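Cif (Cell cycle inhibiting factor) (Escherichia coli, PDB 3EFY) deamidates a glutamine side chain of host NEDD8 to glutamate, thereby shutting down cullin-RING ubiquitin ligases and blocking the host cell cycle. Local coordinates at residues 18-29 with 164-175. Sequence-based numbering, arbitrary orientation.
Sequences MKLFLDKDGFSY and FEYDTDNIEKNI
In the C-terminal part of Cif, which carries the active-site residues, the end of helix 10-22, the helix that begins at the active-site Cys-10, packs against the edge strand 159-166 of the antiparallel sheet and the start of helix 168-184. The Asn-174 amide reaches across to Leu-20 in the last turn of helix 10-22 and Asp-23 just beyond it. Asn-174 ND2 donates two nearly straight bonds, to Leu-20 O at 2.9 Å and to Asp-23 O at 3.0 Å. It stands 47° out of the Leu-20 carbonyl plane, off the lone pairs, yet both acceptors lie in the amide plane, which fixes the rotation of the group. Asp-23 O also accepts from Lys-173 NZ at 3.1 Å, and that ammonium donates a hydrogen bond to Asn-174 OD1, holding the amide from its other end. Water 1 bridges Phe-21 O and Asp-167 N.

Beside this polar patch the rings take over. Tyr-166 CG lies between its backbone N and carbonyl carbon (chi1 74°), bringing the ring face up to the edge of Phe-21, T-shaped with planes at 74°, while Ile-171 CD1 sits 4.0 Å from the Phe-21 ring centroid, over a face. Tyr-166 OH is hydrogen-bonded to Asp-71 OD1. Farther along, Leu-22 CD1 lies over a face of Phe-164, 3.7 Å from its centroid, and Met-18 CE reaches Phe-164 CD1 at 3.5 Å. Tyr-29 adds an offset edge-to-face contact to Phe-164, its hydroxyl held by Gln-162.

Leu-20 O, Phe-21 O and Asp-23 O thus take bonds from Asn-174, a water and the Asn-174/Lys-173 pair respectively, and apolar packing joins helix 10-22 and the following loop to both strand 159-166 and helix 168-184.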
ATOM      1  N   MET A  18       7.591   2.345  -4.079  1.00 18.38           N
ATOM      2  CA  MET A  18       7.251   1.807  -5.395  1.00 18.74           C
ATOM      3  C   MET A  18       5.762   1.451  -5.476  1.00 19.38           C
ATOM      4  O   MET A  18       5.111   1.747  -6.487  1.00 18.66           O
ATOM      5  CB  MET A  18       8.119   0.594  -5.740  1.00 18.13           C
ATOM      6  CG  MET A  18       9.586   0.923  -5.864  1.00 19.36           C
ATOM      7  SD  MET A  18      10.004   2.064  -7.199  1.00 19.60           S
ATOM      8  CE  MET A  18       9.948   0.944  -8.632  1.00 21.95           C
ATOM      9  N   LYS A  19       5.216   0.844  -4.423  1.00 17.86           N
ATOM     10  CA  LYS A  19       3.780   0.499  -4.410  1.00 19.22           C
ATOM     11  C   LYS A  19       2.916   1.777  -4.514  1.00 19.77           C
ATOM     12  O   LYS A  19       1.901   1.809  -5.242  1.00 20.08           O
ATOM     13  CB  LYS A  19       3.404  -0.280  -3.156  1.00 19.93           C
ATOM     14  CG  LYS A  19       4.055  -1.659  -3.094  1.00 22.32           C
ATOM     15  CD  LYS A  19       3.580  -2.423  -1.852  1.00 27.36           C
ATOM     16  CE  LYS A  19       4.236  -3.831  -1.741  1.00 31.46           C
ATOM     17  NZ  LYS A  19       3.999  -4.449  -0.365  1.00 32.71           N
ATOM     18  N   LEU A  20       3.319   2.825  -3.804  1.00 19.92           N
ATOM     19  CA  LEU A  20       2.591   4.097  -3.878  1.00 20.85           C
ATOM     20  C   LEU A  20       2.552   4.650  -5.277  1.00 20.88           C
ATOM     21  O   LEU A  20       1.532   5.186  -5.726  1.00 22.07           O
ATOM     22  CB  LEU A  20       3.203   5.155  -2.919  1.00 21.51           C
ATOM     23  CG  LEU A  20       2.857   4.881  -1.449  1.00 27.84           C
ATOM     24  CD1 LEU A  20       3.650   5.837  -0.561  1.00 30.43           C
ATOM     25  CD2 LEU A  20       1.350   5.044  -1.147  1.00 32.13           C
ATOM     26  N   PHE A  21       3.672   4.574  -5.987  1.00 19.03           N
ATOM     27  CA  PHE A  21       3.701   5.097  -7.360  1.00 18.81           C
ATOM     28  C   PHE A  21       2.954   4.244  -8.363  1.00 20.41           C
ATOM     29  O   PHE A  21       2.411   4.774  -9.328  1.00 21.53           O
ATOM     30  CB  PHE A  21       5.125   5.287  -7.857  1.00 18.56           C
ATOM     31  CG  PHE A  21       5.737   6.611  -7.409  1.00 20.35           C
ATOM     32  CD1 PHE A  21       5.645   7.758  -8.176  1.00 22.41           C
ATOM     33  CD2 PHE A  21       6.339   6.740  -6.172  1.00 21.44           C
ATOM     34  CE1 PHE A  21       6.162   8.968  -7.734  1.00 23.78           C
ATOM     35  CE2 PHE A  21       6.846   7.931  -5.751  1.00 23.09           C
ATOM     36  CZ  PHE A  21       6.763   9.061  -6.512  1.00 23.95           C
ATOM     37  N   LEU A  22       2.991   2.937  -8.176  1.00 18.68           N
ATOM     38  CA  LEU A  22       2.644   1.959  -9.221  1.00 18.79           C
ATOM     39  C   LEU A  22       1.382   1.149  -9.047  1.00 20.49           C
ATOM     40  O   LEU A  22       0.802   0.711 -10.063  1.00 21.40           O
ATOM     41  CB  LEU A  22       3.803   0.998  -9.422  1.00 19.12           C
ATOM     42  CG  LEU A  22       5.134   1.651  -9.761  1.00 18.30           C
ATOM     43  CD1 LEU A  22       6.322   0.635  -9.809  1.00 20.11           C
ATOM     44  CD2 LEU A  22       5.072   2.427 -11.100  1.00 20.62           C
ATOM     45  N   ASP A  23       0.931   0.934  -7.818  1.00 19.80           N
ATOM     46  CA  ASP A  23      -0.195   0.034  -7.613  1.00 20.93           C
ATOM     47  C   ASP A  23      -1.486   0.630  -8.149  1.00 22.98           C
ATOM     48  O   ASP A  23      -1.777   1.807  -7.974  1.00 22.78           O
ATOM     49  CB  ASP A  23      -0.359  -0.332  -6.163  1.00 21.80           C
ATOM     50  CG  ASP A  23       0.684  -1.348  -5.667  1.00 22.90           C
ATOM     51  OD1 ASP A  23       1.580  -1.691  -6.425  1.00 22.04           O
ATOM     52  OD2 ASP A  23       0.585  -1.755  -4.493  1.00 26.31           O
ATOM     53  N   LYS A  24      -2.240  -0.208  -8.836  1.00 23.47           N
ATOM     54  CA  LYS A  24      -3.502   0.192  -9.417  1.00 25.64           C
ATOM     55  C   LYS A  24      -4.347  -1.030  -9.640  1.00 27.13           C
ATOM     56  O   LYS A  24      -3.927  -2.122  -9.353  1.00 27.06           O
ATOM     57  CB  LYS A  24      -3.241   0.957 -10.716  1.00 25.71           C
ATOM     58  CG  LYS A  24      -2.567   0.224 -11.748  1.00 27.78           C
ATOM     59  CD  LYS A  24      -2.112   1.121 -12.883  1.00 34.73           C
ATOM     60  CE  LYS A  24      -1.726   0.293 -14.101  1.00 38.07           C
ATOM     61  NZ  LYS A  24      -0.526  -0.629 -14.009  1.00 39.15           N
ATOM     62  N   ASP A  25      -5.557  -0.841 -10.174  1.00 28.58           N
ATOM     63  CA  ASP A  25      -6.378  -1.982 -10.515  1.00 30.20           C
ATOM     64  C   ASP A  25      -5.625  -2.874 -11.481  1.00 29.74           C
ATOM     65  O   ASP A  25      -5.121  -2.408 -12.537  1.00 31.23           O
ATOM     66  CB  ASP A  25      -7.694  -1.507 -11.134  1.00 30.83           C
ATOM     67  CG  ASP A  25      -8.628  -0.853 -10.138  1.00 35.15           C
ATOM     68  OD1 ASP A  25      -8.562  -1.078  -8.893  1.00 40.53           O
ATOM     69  OD2 ASP A  25      -9.500  -0.086 -10.621  1.00 44.54           O
ATOM     70  N   GLY A  26      -5.461  -4.145 -11.121  1.00 29.58           N
ATOM     71  CA  GLY A  26      -4.735  -5.080 -11.981  1.00 29.44           C
ATOM     72  C   GLY A  26      -3.207  -5.089 -11.947  1.00 28.35           C
ATOM     73  O   GLY A  26      -2.574  -5.873 -12.630  1.00 30.19           O
ATOM     74  N   PHE A  27      -2.585  -4.253 -11.108  1.00 26.56           N
ATOM     75  CA  PHE A  27      -1.143  -4.311 -10.937  1.00 24.99           C
ATOM     76  C   PHE A  27      -0.782  -4.039  -9.484  1.00 23.13           C
ATOM     77  O   PHE A  27      -1.132  -2.988  -8.907  1.00 22.99           O
ATOM     78  CB  PHE A  27      -0.367  -3.315 -11.806  1.00 25.17           C
ATOM     79  CG  PHE A  27       1.098  -3.421 -11.615  1.00 25.01           C
ATOM     80  CD1 PHE A  27       1.805  -4.486 -12.162  1.00 26.43           C
ATOM     81  CD2 PHE A  27       1.789  -2.523 -10.831  1.00 24.74           C
ATOM     82  CE1 PHE A  27       3.171  -4.620 -11.960  1.00 27.05           C
ATOM     83  CE2 PHE A  27       3.151  -2.657 -10.624  1.00 25.73           C
ATOM     84  CZ  PHE A  27       3.854  -3.722 -11.191  1.00 26.03           C
ATOM     85  N   SER A  28      -0.068  -4.995  -8.906  1.00 21.77           N
ATOM     86  CA  SER A  28       0.519  -4.813  -7.584  1.00 21.52           C
ATOM     87  C   SER A  28       2.019  -5.112  -7.665  1.00 21.16           C
ATOM     88  O   SER A  28       2.444  -6.221  -7.979  1.00 22.71           O
ATOM     89  CB  SER A  28      -0.125  -5.718  -6.520  1.00 22.69           C
ATOM     90  OG  SER A  28      -1.478  -5.367  -6.359  1.00 24.87           O
ATOM     91  N   TYR A  29       2.811  -4.102  -7.369  1.00 19.61           N
ATOM     92  CA  TYR A  29       4.258  -4.198  -7.336  1.00 19.28           C
ATOM     93  C   TYR A  29       4.699  -5.229  -6.286  1.00 19.44           C
ATOM     94  O   TYR A  29       4.178  -5.238  -5.186  1.00 19.97           O
ATOM     95  CB  TYR A  29       4.847  -2.819  -6.967  1.00 19.46           C
ATOM     96  CG  TYR A  29       6.335  -2.791  -6.740  1.00 18.87           C
ATOM     97  CD1 TYR A  29       7.224  -2.685  -7.812  1.00 17.33           C
ATOM     98  CD2 TYR A  29       6.864  -2.946  -5.474  1.00 19.88           C
ATOM     99  CE1 TYR A  29       8.602  -2.671  -7.598  1.00 17.40           C
ATOM    100  CE2 TYR A  29       8.228  -2.975  -5.283  1.00 18.69           C
ATOM    101  CZ  TYR A  29       9.078  -2.843  -6.336  1.00 19.70           C
ATOM    102  OH  TYR A  29      10.439  -2.844  -6.148  1.00 20.71           O
ATOM    103  N   PHE A 164      10.319   1.809 -13.759  1.00 18.22           N
ATOM    104  CA  PHE A 164       8.929   1.758 -14.174  1.00 19.16           C
ATOM    105  C   PHE A 164       8.404   3.128 -14.597  1.00 19.85           C
ATOM    106  O   PHE A 164       8.693   4.143 -13.949  1.00 20.31           O
ATOM    107  CB  PHE A 164       8.019   1.287 -13.038  1.00 19.80           C
ATOM    108  CG  PHE A 164       8.184  -0.148 -12.619  1.00 18.78           C
ATOM    109  CD1 PHE A 164       9.193  -0.518 -11.757  1.00 20.09           C
ATOM    110  CD2 PHE A 164       7.259  -1.107 -13.003  1.00 21.97           C
ATOM    111  CE1 PHE A 164       9.300  -1.836 -11.297  1.00 20.60           C
ATOM    112  CE2 PHE A 164       7.372  -2.433 -12.531  1.00 22.07           C
ATOM    113  CZ  PHE A 164       8.416  -2.768 -11.674  1.00 22.46           C
ATOM    114  N   GLU A 165       7.545   3.182 -15.633  1.00 19.49           N
ATOM    115  CA  GLU A 165       6.760   4.373 -15.868  1.00 19.75           C
ATOM    116  C   GLU A 165       5.669   4.524 -14.822  1.00 18.72           C
ATOM    117  O   GLU A 165       5.108   3.519 -14.372  1.00 21.30           O
ATOM    118  CB  GLU A 165       6.147   4.292 -17.286  1.00 20.23           C
ATOM    119  CG  GLU A 165       5.400   5.557 -17.665  1.00 24.17           C
ATOM    120  CD  GLU A 165       4.728   5.526 -19.045  1.00 29.97           C
ATOM    121  OE1 GLU A 165       5.010   4.573 -19.844  1.00 30.14           O
ATOM    122  OE2 GLU A 165       3.925   6.493 -19.281  1.00 28.02           O
ATOM    123  N   TYR A 166       5.364   5.750 -14.397  1.00 18.99           N
ATOM    124  CA  TYR A 166       4.225   5.973 -13.546  1.00 19.57           C
ATOM    125  C   TYR A 166       3.346   7.102 -14.064  1.00 21.57           C
ATOM    126  O   TYR A 166       3.821   7.923 -14.857  1.00 21.31           O
ATOM    127  CB  TYR A 166       4.662   6.268 -12.111  1.00 21.25           C
ATOM    128  CG  TYR A 166       5.256   7.637 -11.822  1.00 19.38           C
ATOM    129  CD1 TYR A 166       4.439   8.731 -11.468  1.00 20.46           C
ATOM    130  CD2 TYR A 166       6.620   7.849 -11.879  1.00 19.44           C
ATOM    131  CE1 TYR A 166       4.967   9.935 -11.173  1.00 20.10           C
ATOM    132  CE2 TYR A 166       7.165   9.068 -11.581  1.00 18.75           C
ATOM    133  CZ  TYR A 166       6.342  10.130 -11.215  1.00 18.62           C
ATOM    134  OH  TYR A 166       6.848  11.384 -10.884  1.00 19.73           O
ATOM    135  N   ASP A 167       2.111   7.101 -13.580  1.00 23.96           N
ATOM    136  CA  ASP A 167       1.103   8.136 -13.871  1.00 25.90           C
ATOM    137  C   ASP A 167       0.900   8.966 -12.634  1.00 27.19           C
ATOM    138  O   ASP A 167       0.644   8.421 -11.560  1.00 25.61           O
ATOM    139  CB  ASP A 167      -0.194   7.462 -14.231  1.00 28.04           C
ATOM    140  CG  ASP A 167      -0.098   6.677 -15.486  1.00 35.09           C
ATOM    141  OD1 ASP A 167       0.497   7.187 -16.460  1.00 45.17           O
ATOM    142  OD2 ASP A 167      -0.648   5.555 -15.512  1.00 46.95           O
ATOM    143  N   THR A 168       0.987  10.276 -12.788  1.00 28.32           N
ATOM    144  CA  THR A 168       0.838  11.172 -11.656  1.00 30.65           C
ATOM    145  C   THR A 168      -0.528  11.021 -10.968  1.00 31.09           C
ATOM    146  O   THR A 168      -0.611  11.143  -9.762  1.00 30.56           O
ATOM    147  CB  THR A 168       1.114  12.589 -12.096  1.00 32.66           C
ATOM    148  OG1 THR A 168       1.014  13.459 -10.964  1.00 41.94           O
ATOM    149  CG2 THR A 168       0.135  12.957 -13.183  1.00 31.80           C
ATOM    150  N   ASP A 169      -1.574  10.655 -11.719  1.00 31.24           N
ATOM    151  CA  ASP A 169      -2.893  10.417 -11.122  1.00 32.19           C
ATOM    152  C   ASP A 169      -2.885   9.242 -10.143  1.00 30.52           C
ATOM    153  O   ASP A 169      -3.619   9.231  -9.155  1.00 30.53           O
ATOM    154  CB  ASP A 169      -3.927  10.109 -12.214  1.00 34.24           C
ATOM    155  CG  ASP A 169      -4.351  11.306 -12.985  1.00 39.09           C
ATOM    156  OD1 ASP A 169      -4.080  12.469 -12.585  1.00 44.43           O
ATOM    157  OD2 ASP A 169      -4.992  11.063 -14.034  1.00 46.56           O
ATOM    158  N   ASN A 170      -2.018   8.266 -10.386  1.00 28.70           N
ATOM    159  CA  ASN A 170      -1.993   7.115  -9.546  1.00 27.38           C
ATOM    160  C   ASN A 170      -1.298   7.366  -8.199  1.00 25.90           C
ATOM    161  O   ASN A 170      -1.762   6.917  -7.135  1.00 24.37           O
ATOM    162  CB  ASN A 170      -1.293   6.014 -10.274  1.00 28.39           C
ATOM    163  CG  ASN A 170      -1.578   4.737  -9.708  1.00 30.40           C
ATOM    164  OD1 ASN A 170      -0.680   4.035  -9.228  1.00 35.50           O
ATOM    165  ND2 ASN A 170      -2.860   4.378  -9.715  1.00 33.86           N
ATOM    166  N   ILE A 171      -0.179   8.068  -8.250  1.00 25.36           N
ATOM    167  CA  ILE A 171       0.530   8.401  -6.991  1.00 25.82           C
ATOM    168  C   ILE A 171      -0.400   9.256  -6.131  1.00 25.84           C
ATOM    169  O   ILE A 171      -0.507   9.047  -4.912  1.00 25.91           O
ATOM    170  CB  ILE A 171       1.956   8.993  -7.223  1.00 25.87           C
ATOM    171  CG1 ILE A 171       2.626   9.411  -5.896  1.00 29.15           C
ATOM    172  CG2 ILE A 171       1.948  10.231  -8.126  1.00 29.92           C
ATOM    173  CD1 ILE A 171       2.819   8.278  -4.890  1.00 29.97           C
ATOM    174  N   GLU A 172      -1.128  10.175  -6.767  1.00 27.14           N
ATOM    175  CA  GLU A 172      -2.033  11.045  -6.028  1.00 28.63           C
ATOM    176  C   GLU A 172      -3.094  10.220  -5.338  1.00 27.08           C
ATOM    177  O   GLU A 172      -3.328  10.422  -4.166  1.00 28.79           O
ATOM    178  CB  GLU A 172      -2.705  12.073  -6.953  1.00 29.78           C
ATOM    179  CG  GLU A 172      -1.827  13.168  -7.464  1.00 35.78           C
ATOM    180  CD  GLU A 172      -2.505  14.013  -8.550  1.00 43.69           C
ATOM    181  OE1 GLU A 172      -1.787  14.825  -9.164  1.00 49.44           O
ATOM    182  OE2 GLU A 172      -3.741  13.863  -8.779  1.00 48.12           O
ATOM    183  N   LYS A 173      -3.736   9.286  -6.056  1.00 26.86           N
ATOM    184  CA  LYS A 173      -4.765   8.429  -5.511  1.00 26.57           C
ATOM    185  C   LYS A 173      -4.218   7.572  -4.366  1.00 26.43           C
ATOM    186  O   LYS A 173      -4.846   7.459  -3.319  1.00 25.39           O
ATOM    187  CB  LYS A 173      -5.329   7.510  -6.597  1.00 28.43           C
ATOM    188  CG  LYS A 173      -6.138   6.322  -6.079  1.00 33.64           C
ATOM    189  CD  LYS A 173      -6.324   5.165  -7.113  1.00 39.28           C
ATOM    190  CE  LYS A 173      -4.974   4.577  -7.733  1.00 42.29           C
ATOM    191  NZ  LYS A 173      -4.361   3.328  -7.101  1.00 37.87           N
ATOM    192  N   ASN A 174      -3.035   6.976  -4.555  1.00 24.38           N
ATOM    193  CA  ASN A 174      -2.474   6.144  -3.497  1.00 23.95           C
ATOM    194  C   ASN A 174      -2.067   6.880  -2.219  1.00 23.59           C
ATOM    195  O   ASN A 174      -2.137   6.322  -1.133  1.00 24.10           O
ATOM    196  CB  ASN A 174      -1.316   5.286  -4.035  1.00 24.16           C
ATOM    197  CG  ASN A 174      -1.813   4.191  -4.999  1.00 25.22           C
ATOM    198  OD1 ASN A 174      -2.967   3.759  -4.920  1.00 27.38           O
ATOM    199  ND2 ASN A 174      -0.947   3.749  -5.896  1.00 22.00           N
ATOM    200  N   ILE A 175      -1.665   8.141  -2.350  1.00 23.86           N
ATOM    201  CA  ILE A 175      -1.344   8.942  -1.162  1.00 24.13           C
ATOM    202  C   ILE A 175      -2.623   9.246  -0.413  1.00 24.06           C
ATOM    203  O   ILE A 175      -2.644   9.167   0.793  1.00 24.50           O
ATOM    204  CB  ILE A 175      -0.613  10.218  -1.504  1.00 24.97           C
ATOM    205  CG1 ILE A 175       0.808   9.900  -1.988  1.00 28.05           C
ATOM    206  CG2 ILE A 175      -0.538  11.152  -0.253  1.00 27.74           C
ATOM    207  CD1 ILE A 175       1.503  11.063  -2.670  1.00 30.62           C
TER
HETATM  208  O   HOH W   1       1.484   4.747 -11.914  1.00 21.40           O
HETATM  209  O   HOH W   2      -3.671   1.165  -5.480  1.00 54.14           O